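Local coordinates for protein BlEst2 (Bacillus licheniformis, PDB 6WPX) that probably hydrolyses ester bonds as an esterase or lipase of the alpha/beta-hydrolase clan, seen here in its propeptide form, whose C-terminal domain is autoinhibitory, at residues Asn76-Ala81 with Pro269-Gln274; Ser127-His132 with His136-Val141; Gly170-Ala175 with Ile414-Gly419; Gly220-Asn225 with Glu313-Trp318; Ile369-Ser372 with Lys376-Phe379. One frame throughout, in Å; residues are numbered along the deposited sequence.

Interaction 1: Asn76-Ala81 with Pro269-Gln274; sequences NGYDAA and PLLTIQ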
# COMPACT_ATOMS: atom_id res chain seq x y z
N ASN A 76 -31.68 1.83 4.86
CA ASN A 76 -31.91 1.16 3.59
C ASN A 76 -32.42 -0.26 3.78
O ASN A 76 -32.48 -1.02 2.81
CB ASN A 76 -30.67 1.24 2.71
CG ASN A 76 -30.48 2.62 2.09
OD1 ASN A 76 -31.27 3.04 1.25
ND2 ASN A 76 -29.49 3.39 2.53
N GLY A 77 -32.79 -0.61 5.01
CA GLY A 77 -33.42 -1.88 5.36
C GLY A 77 -32.48 -3.05 5.58
O GLY A 77 -32.92 -4.20 5.54
N TYR A 78 -31.20 -2.75 5.85
CA TYR A 78 -30.21 -3.77 6.09
C TYR A 78 -29.84 -3.89 7.54
O TYR A 78 -29.48 -2.90 8.19
CB TYR A 78 -28.92 -3.54 5.27
CG TYR A 78 -29.05 -3.97 3.83
CD1 TYR A 78 -29.63 -3.12 2.89
CD2 TYR A 78 -28.66 -5.23 3.42
CE1 TYR A 78 -29.79 -3.52 1.57
CE2 TYR A 78 -28.81 -5.65 2.10
CZ TYR A 78 -29.38 -4.79 1.17
OH TYR A 78 -29.58 -5.19 -0.12
N ASP A 79 -29.89 -5.11 8.05
CA ASP A 79 -29.35 -5.40 9.37
C ASP A 79 -27.84 -5.47 9.17
O ASP A 79 -27.37 -5.63 8.03
CB ASP A 79 -29.89 -6.70 9.95
CG ASP A 79 -31.24 -6.49 10.57
OD1 ASP A 79 -31.37 -5.59 11.46
OD2 ASP A 79 -32.18 -7.21 10.19
N ALA A 80 -27.08 -5.25 10.25
CA ALA A 80 -25.64 -5.19 10.12
C ALA A 80 -24.96 -5.60 11.39
O ALA A 80 -25.59 -5.58 12.45
CB ALA A 80 -25.21 -3.77 9.74
N ALA A 81 -23.69 -5.99 11.29
CA ALA A 81 -22.84 -6.36 12.43
C ALA A 81 -21.45 -5.79 12.15
O ALA A 81 -21.11 -5.54 11.00
CB ALA A 81 -22.80 -7.88 12.61
N PRO A 269 -26.52 -1.68 -4.77
CA PRO A 269 -26.94 -2.66 -5.80
C PRO A 269 -26.05 -3.92 -5.78
O PRO A 269 -26.53 -5.00 -6.09
CB PRO A 269 -26.76 -1.91 -7.13
CG PRO A 269 -25.94 -0.77 -6.83
CD PRO A 269 -26.10 -0.40 -5.39
N LEU A 270 -24.79 -3.78 -5.40
CA LEU A 270 -23.82 -4.89 -5.33
C LEU A 270 -24.14 -5.85 -4.19
O LEU A 270 -23.64 -6.97 -4.17
CB LEU A 270 -22.35 -4.39 -5.22
CG LEU A 270 -21.89 -3.36 -6.26
CD1 LEU A 270 -20.39 -3.17 -6.18
CD2 LEU A 270 -22.29 -3.74 -7.68
N LEU A 271 -25.01 -5.43 -3.26
CA LEU A 271 -25.41 -6.30 -2.17
C LEU A 271 -26.35 -7.39 -2.68
O LEU A 271 -26.43 -8.43 -2.04
CB LEU A 271 -26.13 -5.50 -1.04
CG LEU A 271 -25.32 -4.39 -0.35
CD1 LEU A 271 -26.25 -3.51 0.51
CD2 LEU A 271 -24.19 -4.96 0.49
N THR A 272 -27.05 -7.17 -3.81
CA THR A 272 -28.07 -8.12 -4.29
C THR A 272 -27.91 -8.61 -5.73
O THR A 272 -28.37 -9.70 -6.04
CB THR A 272 -29.47 -7.51 -4.13
OG1 THR A 272 -29.58 -6.31 -4.94
CG2 THR A 272 -29.81 -7.20 -2.67
N ILE A 273 -27.34 -7.78 -6.62
CA ILE A 273 -27.21 -8.06 -8.05
C ILE A 273 -26.45 -9.36 -8.36
O ILE A 273 -25.55 -9.74 -7.61
CB ILE A 273 -26.55 -6.82 -8.74
CG1 ILE A 273 -26.89 -6.74 -10.23
CG2 ILE A 273 -25.02 -6.75 -8.50
CD1 ILE A 273 -26.21 -5.47 -10.98
N GLN A 274 -26.81 -10.04 -9.47
CA GLN A 274 -26.07 -11.21 -9.97
C GLN A 274 -25.24 -10.65 -11.11
O GLN A 274 -25.79 -10.24 -12.12
CB GLN A 274 -27.01 -12.32 -10.52
CG GLN A 274 -27.89 -13.11 -9.53
CD GLN A 274 -27.41 -13.20 -8.10
OE1 GLN A 274 -26.34 -13.72 -7.81
NE2 GLN A 274 -28.21 -12.70 -7.20

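Interaction 2: Ser127-His132 with His136-Val141; sequences SALIHH and HYVERV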
# COMPACT_ATOMS: atom_id res chain seq x y z
N SER A 127 -9.40 -14.90 3.30
CA SER A 127 -8.74 -15.92 4.10
C SER A 127 -9.80 -16.66 4.93
O SER A 127 -9.78 -17.89 4.94
CB SER A 127 -7.69 -15.30 5.00
OG SER A 127 -7.21 -16.27 5.91
N ALA A 128 -10.71 -15.92 5.61
CA ALA A 128 -11.77 -16.52 6.41
C ALA A 128 -12.58 -17.47 5.55
O ALA A 128 -12.74 -18.63 5.92
CB ALA A 128 -12.69 -15.45 6.99
N LEU A 129 -13.03 -17.02 4.39
CA LEU A 129 -13.88 -17.85 3.53
C LEU A 129 -13.19 -19.02 2.86
O LEU A 129 -13.73 -20.12 2.86
CB LEU A 129 -14.55 -16.96 2.48
CG LEU A 129 -15.90 -16.38 2.88
CD1 LEU A 129 -15.78 -15.38 3.98
CD2 LEU A 129 -16.54 -15.71 1.73
N ILE A 130 -12.02 -18.77 2.25
CA ILE A 130 -11.32 -19.79 1.49
C ILE A 130 -10.46 -20.71 2.35
O ILE A 130 -10.59 -21.92 2.26
CB ILE A 130 -10.54 -19.09 0.34
CG1 ILE A 130 -11.54 -18.50 -0.70
CG2 ILE A 130 -9.50 -20.05 -0.31
CD1 ILE A 130 -11.04 -17.45 -1.65
N HIS A 131 -9.57 -20.16 3.17
CA HIS A 131 -8.64 -20.95 3.97
C HIS A 131 -9.19 -21.35 5.35
O HIS A 131 -8.62 -22.23 5.99
CB HIS A 131 -7.29 -20.21 4.07
CG HIS A 131 -6.71 -19.88 2.73
ND1 HIS A 131 -6.31 -20.87 1.85
CD2 HIS A 131 -6.50 -18.68 2.15
CE1 HIS A 131 -5.84 -20.25 0.78
NE2 HIS A 131 -5.93 -18.93 0.92
N HIS A 132 -10.31 -20.76 5.79
CA HIS A 132 -10.89 -21.12 7.09
C HIS A 132 -12.34 -21.51 6.97
O HIS A 132 -13.09 -21.46 7.95
CB HIS A 132 -10.65 -20.01 8.14
CG HIS A 132 -9.21 -19.80 8.39
ND1 HIS A 132 -8.48 -18.88 7.66
CD2 HIS A 132 -8.37 -20.45 9.23
CE1 HIS A 132 -7.23 -19.00 8.08
NE2 HIS A 132 -7.13 -19.91 9.04
N HIS A 136 -19.49 -21.01 4.21
CA HIS A 136 -20.78 -21.56 4.68
C HIS A 136 -21.71 -20.46 5.23
O HIS A 136 -22.93 -20.62 5.18
CB HIS A 136 -20.52 -22.58 5.82
CG HIS A 136 -19.80 -23.82 5.38
ND1 HIS A 136 -20.40 -24.76 4.55
CD2 HIS A 136 -18.55 -24.25 5.68
CE1 HIS A 136 -19.50 -25.70 4.35
NE2 HIS A 136 -18.37 -25.43 5.01
N TYR A 137 -21.12 -19.37 5.76
CA TYR A 137 -21.85 -18.31 6.45
C TYR A 137 -22.01 -17.04 5.67
O TYR A 137 -22.66 -16.10 6.14
CB TYR A 137 -21.16 -18.03 7.82
CG TYR A 137 -20.77 -19.30 8.55
CD1 TYR A 137 -21.73 -20.22 8.95
CD2 TYR A 137 -19.43 -19.62 8.75
CE1 TYR A 137 -21.38 -21.42 9.58
CE2 TYR A 137 -19.06 -20.82 9.37
CZ TYR A 137 -20.04 -21.71 9.79
OH TYR A 137 -19.70 -22.88 10.42
N VAL A 138 -21.40 -16.99 4.48
CA VAL A 138 -21.34 -15.77 3.67
C VAL A 138 -21.88 -15.98 2.28
O VAL A 138 -21.50 -16.95 1.62
CB VAL A 138 -19.88 -15.20 3.65
CG1 VAL A 138 -19.75 -13.97 2.75
CG2 VAL A 138 -19.39 -14.90 5.07
N GLU A 139 -22.71 -15.04 1.81
CA GLU A 139 -23.31 -15.07 0.48
C GLU A 139 -22.40 -14.38 -0.54
O GLU A 139 -22.27 -14.86 -1.67
CB GLU A 139 -24.72 -14.42 0.54
CG GLU A 139 -25.58 -14.66 -0.69
CD GLU A 139 -25.56 -13.50 -1.67
OE1 GLU A 139 -25.50 -12.33 -1.22
OE2 GLU A 139 -25.60 -13.75 -2.90
N ARG A 140 -21.77 -13.27 -0.14
CA ARG A 140 -20.90 -12.51 -1.01
C ARG A 140 -19.99 -11.59 -0.24
O ARG A 140 -20.24 -11.29 0.94
CB ARG A 140 -21.71 -11.71 -2.07
CG ARG A 140 -22.57 -10.58 -1.49
CD ARG A 140 -23.37 -9.87 -2.57
NE ARG A 140 -24.31 -10.78 -3.25
CZ ARG A 140 -24.91 -10.52 -4.40
NH1 ARG A 140 -24.69 -9.36 -5.02
NH2 ARG A 140 -25.74 -11.40 -4.93
N VAL A 141 -18.96 -11.13 -0.92
CA VAL A 141 -17.96 -10.22 -0.38
C VAL A 141 -17.79 -9.02 -1.31
O VAL A 141 -17.54 -9.17 -2.50
CB VAL A 141 -16.61 -10.94 -0.14
CG1 VAL A 141 -15.56 -10.01 0.47
CG2 VAL A 141 -16.79 -12.19 0.73

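Interaction 3: Gly170-Ala175 with Ile414-Gly419; sequences GQKNDA and IRYENG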
# COMPACT_ATOMS: atom_id res chain seq x y z
N GLY A 170 7.07 1.76 14.75
CA GLY A 170 6.48 0.48 15.15
C GLY A 170 5.58 -0.04 14.05
O GLY A 170 4.60 -0.73 14.33
N GLN A 171 5.89 0.32 12.80
CA GLN A 171 5.06 -0.07 11.65
C GLN A 171 5.39 -1.47 11.16
O GLN A 171 4.74 -1.96 10.24
CB GLN A 171 5.11 0.98 10.51
CG GLN A 171 6.41 1.03 9.72
CD GLN A 171 6.45 2.19 8.76
OE1 GLN A 171 7.12 3.19 9.00
NE2 GLN A 171 5.73 2.08 7.66
N LYS A 172 6.40 -2.12 11.74
CA LYS A 172 6.67 -3.47 11.33
C LYS A 172 5.94 -4.38 12.29
O LYS A 172 6.21 -4.40 13.50
CB LYS A 172 8.16 -3.80 11.22
CG LYS A 172 8.84 -3.15 10.01
CD LYS A 172 10.34 -3.42 10.03
CE LYS A 172 10.92 -3.30 8.63
NZ LYS A 172 12.40 -3.26 8.64
N ASN A 173 4.93 -5.04 11.76
CA ASN A 173 4.15 -6.01 12.49
C ASN A 173 3.69 -7.00 11.44
O ASN A 173 3.93 -6.78 10.25
CB ASN A 173 2.98 -5.35 13.26
CG ASN A 173 2.05 -4.52 12.40
OD1 ASN A 173 1.61 -4.93 11.35
ND2 ASN A 173 1.69 -3.34 12.86
N ASP A 174 3.06 -8.09 11.87
CA ASP A 174 2.61 -9.15 11.01
C ASP A 174 1.63 -8.67 9.95
O ASP A 174 1.68 -9.21 8.85
CB ASP A 174 1.95 -10.24 11.84
CG ASP A 174 2.90 -11.11 12.65
OD1 ASP A 174 4.13 -10.92 12.53
OD2 ASP A 174 2.41 -12.02 13.35
N ALA A 175 0.75 -7.68 10.27
CA ALA A 175 -0.24 -7.15 9.33
C ALA A 175 0.39 -6.41 8.18
O ALA A 175 0.12 -6.78 7.04
CB ALA A 175 -1.28 -6.28 10.03
N ILE A 414 17.26 -6.96 2.36
CA ILE A 414 16.85 -7.54 3.64
C ILE A 414 16.05 -8.79 3.31
O ILE A 414 15.16 -8.75 2.46
CB ILE A 414 16.02 -6.63 4.60
CG1 ILE A 414 16.70 -5.28 4.87
CG2 ILE A 414 15.75 -7.34 5.93
CD1 ILE A 414 15.72 -4.14 5.41
N ARG A 415 16.38 -9.90 3.99
CA ARG A 415 15.63 -11.13 3.90
C ARG A 415 15.01 -11.37 5.28
O ARG A 415 15.72 -11.36 6.29
CB ARG A 415 16.49 -12.32 3.44
CG ARG A 415 15.65 -13.58 3.21
CD ARG A 415 16.49 -14.79 2.86
NE ARG A 415 17.58 -15.02 3.82
CZ ARG A 415 17.47 -15.77 4.91
NH1 ARG A 415 16.33 -16.39 5.18
NH2 ARG A 415 18.50 -15.91 5.73
N TYR A 416 13.69 -11.52 5.31
CA TYR A 416 12.89 -11.75 6.50
C TYR A 416 12.39 -13.19 6.50
O TYR A 416 12.18 -13.76 5.43
CB TYR A 416 11.64 -10.84 6.52
CG TYR A 416 11.91 -9.36 6.47
CD1 TYR A 416 12.04 -8.69 5.25
CD2 TYR A 416 11.99 -8.60 7.64
CE1 TYR A 416 12.25 -7.32 5.20
CE2 TYR A 416 12.26 -7.24 7.60
CZ TYR A 416 12.35 -6.59 6.37
OH TYR A 416 12.58 -5.23 6.31
N GLU A 417 12.18 -13.74 7.69
CA GLU A 417 11.65 -15.10 7.91
C GLU A 417 10.61 -14.97 8.98
O GLU A 417 10.91 -14.46 10.06
CB GLU A 417 12.73 -16.03 8.45
CG GLU A 417 13.61 -16.67 7.40
CD GLU A 417 14.65 -17.57 8.03
OE1 GLU A 417 14.32 -18.31 8.99
OE2 GLU A 417 15.81 -17.55 7.57
N ASN A 418 9.36 -15.38 8.68
CA ASN A 418 8.24 -15.33 9.61
C ASN A 418 8.07 -13.95 10.29
O ASN A 418 7.85 -13.88 11.50
CB ASN A 418 8.33 -16.48 10.64
CG ASN A 418 8.56 -17.84 10.02
OD1 ASN A 418 7.66 -18.43 9.42
ND2 ASN A 418 9.77 -18.36 10.16
N GLY A 419 8.20 -12.89 9.51
CA GLY A 419 8.04 -11.52 9.98
C GLY A 419 9.22 -10.86 10.64
O GLY A 419 9.14 -9.68 11.02
O HOH W 1 6.14 -9.23 11.94

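Interaction 4: Gly220-Asn225 with Glu313-Trp318; sequences GGVYLN and EITVHW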
# COMPACT_ATOMS: atom_id res chain seq x y z
N GLY A 220 1.42 9.43 -0.03
CA GLY A 220 1.00 8.11 -0.51
C GLY A 220 0.52 8.16 -1.95
O GLY A 220 0.87 7.31 -2.71
N GLY A 221 -0.30 9.16 -2.27
CA GLY A 221 -0.83 9.33 -3.62
C GLY A 221 0.23 9.56 -4.69
O GLY A 221 0.24 8.88 -5.71
N VAL A 222 1.15 10.50 -4.46
CA VAL A 222 2.20 10.81 -5.44
C VAL A 222 3.23 9.68 -5.49
O VAL A 222 3.78 9.42 -6.54
CB VAL A 222 2.84 12.22 -5.29
CG1 VAL A 222 1.78 13.32 -5.39
CG2 VAL A 222 3.61 12.35 -3.99
N TYR A 223 3.46 8.98 -4.37
CA TYR A 223 4.33 7.80 -4.38
C TYR A 223 3.69 6.73 -5.27
O TYR A 223 4.31 6.21 -6.18
CB TYR A 223 4.55 7.24 -2.96
CG TYR A 223 5.64 6.19 -2.96
CD1 TYR A 223 6.99 6.54 -2.93
CD2 TYR A 223 5.32 4.84 -3.07
CE1 TYR A 223 7.98 5.57 -3.00
CE2 TYR A 223 6.31 3.86 -3.10
CZ TYR A 223 7.63 4.23 -3.09
OH TYR A 223 8.58 3.25 -3.13
N LEU A 224 2.42 6.41 -5.01
CA LEU A 224 1.73 5.38 -5.78
C LEU A 224 1.44 5.80 -7.23
O LEU A 224 1.30 4.93 -8.08
CB LEU A 224 0.48 4.89 -5.06
CG LEU A 224 0.70 4.19 -3.74
CD1 LEU A 224 -0.62 3.82 -3.12
CD2 LEU A 224 1.58 2.92 -3.88
N ASN A 225 1.43 7.12 -7.52
CA ASN A 225 1.28 7.65 -8.89
C ASN A 225 2.41 7.14 -9.79
O ASN A 225 2.23 7.08 -10.99
CB ASN A 225 1.31 9.18 -8.91
CG ASN A 225 -0.04 9.80 -8.71
OD1 ASN A 225 -1.04 9.10 -8.61
ND2 ASN A 225 -0.07 11.09 -8.58
N GLU A 313 8.37 17.67 -13.36
CA GLU A 313 8.06 17.87 -11.96
C GLU A 313 8.81 16.90 -11.09
O GLU A 313 9.02 15.75 -11.46
CB GLU A 313 6.54 17.66 -11.72
CG GLU A 313 6.06 18.13 -10.35
CD GLU A 313 4.59 17.95 -10.04
OE1 GLU A 313 3.99 16.96 -10.50
OE2 GLU A 313 4.05 18.78 -9.27
N ILE A 314 9.13 17.36 -9.89
CA ILE A 314 9.65 16.53 -8.82
C ILE A 314 8.71 16.76 -7.64
O ILE A 314 8.22 17.87 -7.45
CB ILE A 314 11.16 16.75 -8.44
CG1 ILE A 314 11.47 18.22 -8.08
CG2 ILE A 314 12.11 16.20 -9.53
CD1 ILE A 314 12.82 18.45 -7.35
N THR A 315 8.46 15.71 -6.86
CA THR A 315 7.79 15.81 -5.57
C THR A 315 8.89 15.40 -4.62
O THR A 315 9.68 14.50 -4.95
CB THR A 315 6.45 15.09 -5.46
OG1 THR A 315 6.64 13.68 -5.30
CG2 THR A 315 5.47 15.41 -6.63
N VAL A 316 9.03 16.12 -3.52
CA VAL A 316 10.13 15.97 -2.57
C VAL A 316 9.52 15.76 -1.20
O VAL A 316 8.72 16.57 -0.75
CB VAL A 316 11.07 17.21 -2.63
CG1 VAL A 316 12.30 17.04 -1.74
CG2 VAL A 316 11.50 17.52 -4.06
N HIS A 317 9.87 14.65 -0.57
CA HIS A 317 9.30 14.27 0.71
C HIS A 317 10.34 13.93 1.74
O HIS A 317 11.21 13.11 1.47
CB HIS A 317 8.36 13.06 0.53
CG HIS A 317 7.44 13.22 -0.62
ND1 HIS A 317 6.21 13.83 -0.48
CD2 HIS A 317 7.62 12.89 -1.92
CE1 HIS A 317 5.69 13.88 -1.69
NE2 HIS A 317 6.49 13.32 -2.59
N TRP A 318 10.20 14.50 2.93
CA TRP A 318 11.06 14.14 4.05
C TRP A 318 10.13 13.54 5.11
O TRP A 318 9.39 14.26 5.77
CB TRP A 318 11.85 15.34 4.59
CG TRP A 318 12.84 14.97 5.66
CD1 TRP A 318 12.60 14.85 6.99
CD2 TRP A 318 14.24 14.69 5.47
NE1 TRP A 318 13.77 14.51 7.65
CE2 TRP A 318 14.78 14.38 6.74
CE3 TRP A 318 15.08 14.60 4.33
CZ2 TRP A 318 16.14 14.08 6.92
CZ3 TRP A 318 16.41 14.26 4.51
CH2 TRP A 318 16.94 14.03 5.79

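Interaction 5: Ile369-Ser372 with Lys376-Phe379; sequences IASS and KEAF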
# COMPACT_ATOMS: atom_id res chain seq x y z
N ILE A 369 18.63 18.47 -0.09
CA ILE A 369 17.64 18.62 0.96
C ILE A 369 18.41 18.70 2.26
O ILE A 369 19.46 18.06 2.40
CB ILE A 369 16.53 17.51 0.97
CG1 ILE A 369 15.35 17.93 1.91
CG2 ILE A 369 17.11 16.15 1.40
CD1 ILE A 369 14.02 17.56 1.45
N ALA A 370 17.91 19.48 3.20
CA ALA A 370 18.52 19.61 4.51
C ALA A 370 17.44 19.55 5.57
O ALA A 370 16.40 20.18 5.43
CB ALA A 370 19.33 20.91 4.61
N SER A 371 17.67 18.74 6.60
CA SER A 371 16.75 18.64 7.74
C SER A 371 17.55 19.02 8.98
O SER A 371 18.59 18.42 9.26
CB SER A 371 16.21 17.23 7.90
OG SER A 371 15.31 17.15 8.99
N SER A 372 17.09 20.06 9.68
CA SER A 372 17.72 20.52 10.92
C SER A 372 16.75 20.20 12.04
O SER A 372 15.60 20.63 12.01
CB SER A 372 18.02 22.02 10.85
OG SER A 372 18.76 22.44 11.98
N LYS A 376 16.21 13.99 18.05
CA LYS A 376 16.66 12.85 17.23
C LYS A 376 15.55 12.40 16.28
O LYS A 376 14.39 12.34 16.69
CB LYS A 376 17.10 11.75 18.19
CG LYS A 376 17.77 10.54 17.58
CD LYS A 376 18.09 9.49 18.61
CE LYS A 376 18.61 10.08 19.91
NZ LYS A 376 18.50 9.15 21.06
N GLU A 377 15.90 12.15 15.02
CA GLU A 377 14.87 11.69 14.06
C GLU A 377 15.38 10.53 13.21
O GLU A 377 16.56 10.43 13.01
CB GLU A 377 14.40 12.82 13.14
CG GLU A 377 15.40 13.15 12.06
CD GLU A 377 14.90 14.02 10.93
OE1 GLU A 377 13.69 14.16 10.80
OE2 GLU A 377 15.72 14.52 10.18
N ALA A 378 14.48 9.62 12.89
CA ALA A 378 14.73 8.63 11.83
C ALA A 378 14.02 9.24 10.61
O ALA A 378 12.97 9.83 10.77
CB ALA A 378 14.22 7.26 12.14
N PHE A 379 14.63 9.13 9.44
CA PHE A 379 14.02 9.72 8.26
C PHE A 379 13.97 8.80 7.07
O PHE A 379 14.70 7.81 6.99
CB PHE A 379 14.74 11.04 7.89
CG PHE A 379 16.10 10.86 7.23
CD1 PHE A 379 16.21 10.70 5.85
CD2 PHE A 379 17.25 10.83 7.99
CE1 PHE A 379 17.44 10.52 5.25
CE2 PHE A 379 18.50 10.67 7.38
CZ PHE A 379 18.58 10.50 6.02
O HOH W 2 12.76 16.71 9.96

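Interaction 1: Asn76-Ala81 with Pro269-Gln274
Directly after the Schellman motif that closes helix 69-75, Tyr78 reaches across to Leu271 and Thr272 in the loop that follows helix 260-267. Gly77, with its positive phi of 83°, is the C-prime residue of that motif and turns the chain so that Tyr78 heads into the protein while the backbone goes on towards strand 80-83. The main contact is a CH-pi interaction: methyl CD1 of Leu271 sits over one face of the Tyr78 ring, 3.7 Å from its centroid and 20° off the ring normal. It is displaced towards the hydroxyl end, so its nearest ring atom is Tyr78 CZ, at 3.4 Å. Tyrosine and leucine approach from opposite directions, the CG of Tyr78 lying anti to its carbonyl carbon (chi1 -79°), which carries the phenol out to meet the leucine methyl. Beyond the ring, the Tyr78 OH touches Thr272 CG2 at 3.3 Å and Leu271 CB at 3.6 Å, van der Waals contacts with carbon. On the loop side the backbone is tightly turned: Pro269 O accepts from both Thr272 N, at 3.2 Å, and Ile273 N, at 2.9 Å, and this turn presents Leu271 and Thr272 together to the tyrosine. The carbonyls of Leu270 and Ile273 meanwhile bind Arg140 NH1, tying the loop to strand 138-144. Phe264 of helix 260-267 touches both Tyr78 and Leu271, as does Ile50 of strand 50-53, so the pair lies between that helix and an inner strand of the mixed sheet.

Interaction 2: Ser127-His132 with His136-Val141
Leu129 puts its two methyls against Val138, the leucine and valine side chains crossing at about a right angle. CD2 of Leu129 lies 3.8 Å from CG1 of Val138, while Leu129 CD1 meets Val138 CG2 at the same 3.8 Å, so each branch of one faces a branch of the other. CD2 also reaches Val141, whose CG2 is 3.7 Å from it; here the two side chains slide past each other in opposite directions. Val141 offers that methyl because CG2 is anti to its carbonyl carbon, CG1 taking the place anti to the backbone N (chi1 -178°). The contact belongs to the beta-alpha-beta unit of strand 113-118, helix 121-131 and strand 138-144; the turn between strand 113-118 and helix 121-131 is where alpha/beta hydrolases carry their nucleophile elbow, as is probably the case here. The strand turns a corner at Glu139, which brings Val138 and Val141, three residues apart, to face the same helix. Cutting Leu129 back to an alanine is likely to open a gap between helix and strand and take from both valines the methyl they share. Arg140 points the other way and grips Glu139 side-on, NE to OE1 at 2.8 Å and NH2 to OE2 at 3.1 Å, the latter on a syn lone pair and in the guanidinium plane. His132 ND1 donates back to Ser127 O, 3.2 Å away, from above the carbonyl plane.

Interaction 3: Gly170-Ala175 with Ile414-Gly419
The direct link between Lys172 and Tyr416 is a hydrogen bond, NZ donating to the phenol OH at 3.1 Å. The lysine chain is extended beyond CG and crosses the tyrosine side chain at about a right angle, with NZ arriving at the ring edge, near its plane, rather than over a face; CE follows at 3.4 Å from OH. The hydroxyl is also hydrogen-bonded to the carbonyl of Tyr158, whose ring meets that of Tyr416 edge-to-face, so it sits between an ammonium group and a backbone oxygen, a setting likely to polarise it. Water supplies a second bridge: one molecule donates to Asp174 OD1 at 2.7 Å and to Gly419 O at 3.2 Å. Gly419 has positive phi (84°), and a beta carbon there would come very near the same carboxylate oxygen. Among the ionic pairs, Arg415 NH1 meets Glu417 OE2 at 2.7 Å and 163°, on the anti lone pair and in the guanidinium plane, a bridge within the strand that leaves Tyr416 to face the other segment. Apolar contact comes from Ile414 CG2, which lies 3.5 Å above one face of the Tyr416 ring, offset towards its rim. Lys172 also touches Asp167 of helix 163-169, and Tyr416 packs on Met446 of strand 445-456, so the contact joins the helices that follow strand 138-144 to the last antiparallel sheet of the chain.

Interaction 4: Gly220-Asn225 with Glu313-Trp318
Thr315 OG1, buried beneath Val222, is held by two side chains: it shares a 2.7 Å hydrogen bond with His317 NE2, in which either could be the donor, and it is also hydrogen-bonded to Thr384 OG1. At the other side of the imidazole, His317 ND1 bonds to Ser356 OG, so both ring nitrogens are engaged and the ring cannot easily turn about its CB-CG bond. Onto this polar pair Val222 lowers one methyl. Its CG2 comes to 3.3 Å from His317 NE2 and 3.5 Å from CE1, approaching the ring obliquely, and to 3.6 Å from Thr315 OG1. CG2 points forward from the helix because CG1 takes the site anti to the carbonyl carbon (chi1 -58°). The contact seats helix 218-224 on one face of a five-stranded antiparallel sheet, over strand 313-320, which runs between strands 377-386 and 353-360. Thr315 and His317, two residues apart, face the helix from the same side of the strand. Phe219 from that helix meets the His317 ring edge-to-face, and Ile210 packs against Val222. The helix backbone is regular there, Leu224 N donating to Gly220 O at 2.9 Å and Asn225 N to Gly221 O at 2.8 Å, while Tyr223, the residue after Val222, packs against Ile382 of strand 377-386.

Interaction 5: Ile369-Ser372 with Lys376-Phe379
Strand 365-372 faces strand 377-386 across a beta sandwich, Ser371 and Glu377 joining the two sheets through a hydrogen bond. Along the first strand, Ile369 points inwards, its CD1 packing on Val316 CG1 of the opposite sheet. Ala370 turns outwards, touching Glu302. Ser371 then turns back in: with OG anti to the backbone N (chi1 -179°), its hydroxyl donates to Glu377 OE2 at 2.9 Å, on the syn side and 30° out of the carboxylate plane, while its CB packs against the indole of Trp318. Ser372 points away, and the chain turns over to reach Glu377. That carboxylate is buried but well supplied: OE2 also takes Asn297 ND2, and OE1 is bound by Ser320 OG and Trp318 NE1. So many donors would probably favour its charged form. A leucine in its place is likely to leave Ser371, Ser320, Asn297 and the indole N-H without their shared acceptor. Phe379, further along, stacks on Trp318. The remaining bridge is a water, which donates to Ser371 OG and, at 2.8 Å, to Glu377 OE1.

In the fold
Interactions 1 and 2 both serve the mixed sheet of the alpha/beta-hydrolase part and meet at Arg140, which binds the loop of 269-274; each packs methyls against a ring or other methyls, without a polar bond across. Interactions 4 and 5 each have one segment on neighbouring strands, 313-320 and 377-386, of one antiparallel sheet, and they touch chiefly through Trp318. Both are buried; in interaction 4 a valine methyl packs on a polar pair within one strand, whereas in interaction 5 a hydrogen bond crosses between the sheets. Interaction 3, partly buried, is the least enclosed and relies on a lysine and a water. It lies about 25 Å, between centres, from both interaction 4 and interaction 5.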